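Phosphoribosylformylglycinamidine synthase 2 (Thermus thermophilus, PDB 3VIU) is a large synthase of the PurM-like (AIR synthase related) superfamily, built from two tandem pairs of N- and C-terminal domains, and binds ADP and magnesium. Local coordinates at residues N523-L526 with Y527-S530. Sequence-based numbering, arbitrary orientation.
Sequences NVSL and YNES. With ADP (adenosine-5'-diphosphate), chain B; PO4 (phosphate ion), chain C.
Ser525 OG is gripped from several directions: Asn528 ND2 donates a hydrogen bond to it over 3.0 Å, and it passes its own hydrogen on to phosphate O3 at 2.6 Å. That hydrogen bond from Asn528 is nearly straight, with an N-H...O angle of 170°, and the hydroxyl oxygen lies close to the plane of the Asn528 carboxamide. Ser525 sets OG anti to its backbone nitrogen (chi1 175°), which places the oxygen between the amide and the anion; Asn88 adds a weak hydrogen bond to it. The same Asn528 nitrogen also donates to Leu489 O, so the two bonds together fix the rotation of the buried carboxamide.

The chain is leaving strand 519-525 here, at the edge of the six-stranded sheet of a PurM-like N-terminal domain, and it turns before entering the short strand 529-530. Tyr527 takes a left-handed backbone conformation, and Asn528 is the centre of an inverse gamma turn, whose Glu529 N to Tyr527 O bond is weak at 3.1 Å. This bend brings the Asn528 side chain back alongside Ser525. At the turn Tyr527 CD2 packs on Leu526 CB at 3.8 Å, and both side chains also touch Glu40 of helix 40-43.

The strand end reaches two ligands. Near the end of the strand, Asn523 O accepts a weak hydrogen bond from N6 of ADP at 3.2 Å, while Val524 CG2 lies against the same amino group. Two residues on, Ser525 belongs to the phosphate site, which Ser86 OG and the backbone nitrogens of Asn88 and His89 complete; this ion probably comes from the crystallisation liquor.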
# COMPACT_ATOMS: atom_id res chain seq x y z
N ASN A 523 -5.65 -5.71 0.48
CA ASN A 523 -6.98 -5.16 0.67
C ASN A 523 -7.70 -5.11 -0.66
O ASN A 523 -7.09 -5.18 -1.73
CB ASN A 523 -6.89 -3.75 1.24
CG ASN A 523 -8.26 -3.16 1.50
OD1 ASN A 523 -9.01 -3.68 2.32
ND2 ASN A 523 -8.58 -2.06 0.81
N VAL A 524 -9.02 -4.98 -0.60
CA VAL A 524 -9.82 -4.89 -1.81
C VAL A 524 -10.94 -3.90 -1.58
O VAL A 524 -11.76 -4.09 -0.69
CB VAL A 524 -10.45 -6.25 -2.20
CG1 VAL A 524 -11.39 -6.08 -3.39
CG2 VAL A 524 -9.35 -7.24 -2.54
N SER A 525 -10.97 -2.85 -2.39
CA SER A 525 -12.01 -1.84 -2.31
C SER A 525 -12.74 -1.82 -3.64
O SER A 525 -12.14 -1.51 -4.67
CB SER A 525 -11.41 -0.46 -2.02
OG SER A 525 -12.41 0.53 -2.05
N LEU A 526 -14.02 -2.15 -3.63
CA LEU A 526 -14.81 -2.18 -4.85
C LEU A 526 -15.86 -1.08 -4.87
O LEU A 526 -16.00 -0.32 -3.90
CB LEU A 526 -15.49 -3.54 -5.01
CG LEU A 526 -14.54 -4.73 -5.06
CD1 LEU A 526 -15.35 -6.00 -5.18
CD2 LEU A 526 -13.57 -4.59 -6.23
N TYR A 527 -16.60 -1.00 -5.97
CA TYR A 527 -17.66 0.00 -6.11
C TYR A 527 -17.14 1.43 -6.14
O TYR A 527 -17.84 2.36 -5.74
CB TYR A 527 -18.69 -0.16 -4.99
CG TYR A 527 -19.41 -1.48 -5.03
CD1 TYR A 527 -20.45 -1.70 -5.94
CD2 TYR A 527 -19.03 -2.53 -4.20
CE1 TYR A 527 -21.09 -2.94 -6.02
CE2 TYR A 527 -19.66 -3.77 -4.27
CZ TYR A 527 -20.69 -3.97 -5.18
OH TYR A 527 -21.30 -5.20 -5.25
N ASN A 528 -15.91 1.61 -6.59
CA ASN A 528 -15.34 2.95 -6.69
C ASN A 528 -15.69 3.50 -8.05
O ASN A 528 -14.88 3.51 -8.97
CB ASN A 528 -13.82 2.90 -6.50
CG ASN A 528 -13.42 2.60 -5.08
OD1 ASN A 528 -13.60 3.43 -4.19
ND2 ASN A 528 -12.89 1.40 -4.84
N GLU A 529 -16.94 3.94 -8.19
CA GLU A 529 -17.43 4.51 -9.43
C GLU A 529 -18.73 5.24 -9.16
O GLU A 529 -19.41 4.98 -8.16
CB GLU A 529 -17.67 3.41 -10.48
CG GLU A 529 -18.89 2.52 -10.23
CD GLU A 529 -19.11 1.50 -11.35
OE1 GLU A 529 -18.23 0.65 -11.56
OE2 GLU A 529 -20.17 1.55 -12.02
N SER A 530 -19.08 6.15 -10.06
CA SER A 530 -20.32 6.89 -9.94
C SER A 530 -20.79 7.27 -11.34
O SER A 530 -20.00 7.71 -12.18
CB SER A 530 -20.11 8.15 -9.10
OG SER A 530 -19.20 9.03 -9.73
PB ADP B . -9.14 -5.43 8.37
O1B ADP B . -10.61 -5.22 8.21
O2B ADP B . -8.35 -4.18 7.72
O3B ADP B . -8.79 -5.55 10.01
PA ADP B . -9.67 -7.24 6.40
O1A ADP B . -10.77 -8.08 6.93
O2A ADP B . -10.30 -5.93 5.68
O3A ADP B . -8.66 -6.81 7.62
O5' ADP B . -8.79 -8.03 5.27
C5' ADP B . -9.23 -9.40 5.18
C4' ADP B . -8.05 -10.41 5.13
O4' ADP B . -7.81 -10.86 3.75
C3' ADP B . -6.69 -9.85 5.62
O3' ADP B . -5.94 -10.90 6.24
C2' ADP B . -6.04 -9.33 4.34
O2' ADP B . -4.62 -9.27 4.44
C1' ADP B . -6.53 -10.32 3.28
N9 ADP B . -6.69 -9.67 1.97
C8 ADP B . -7.72 -8.84 1.59
N7 ADP B . -7.55 -8.44 0.36
C5 ADP B . -6.42 -8.98 -0.13
C6 ADP B . -5.74 -8.91 -1.37
N6 ADP B . -6.24 -8.15 -2.41
N1 ADP B . -4.59 -9.60 -1.52
C2 ADP B . -4.08 -10.35 -0.52
N3 ADP B . -4.69 -10.44 0.66
C4 ADP B . -5.85 -9.78 0.89
P PO4 C . -13.35 1.80 1.10
O1 PO4 C . -11.94 2.21 0.95
O2 PO4 C . -14.23 2.94 0.75
O3 PO4 C . -13.63 0.67 0.19
O4 PO4 C . -13.60 1.39 2.50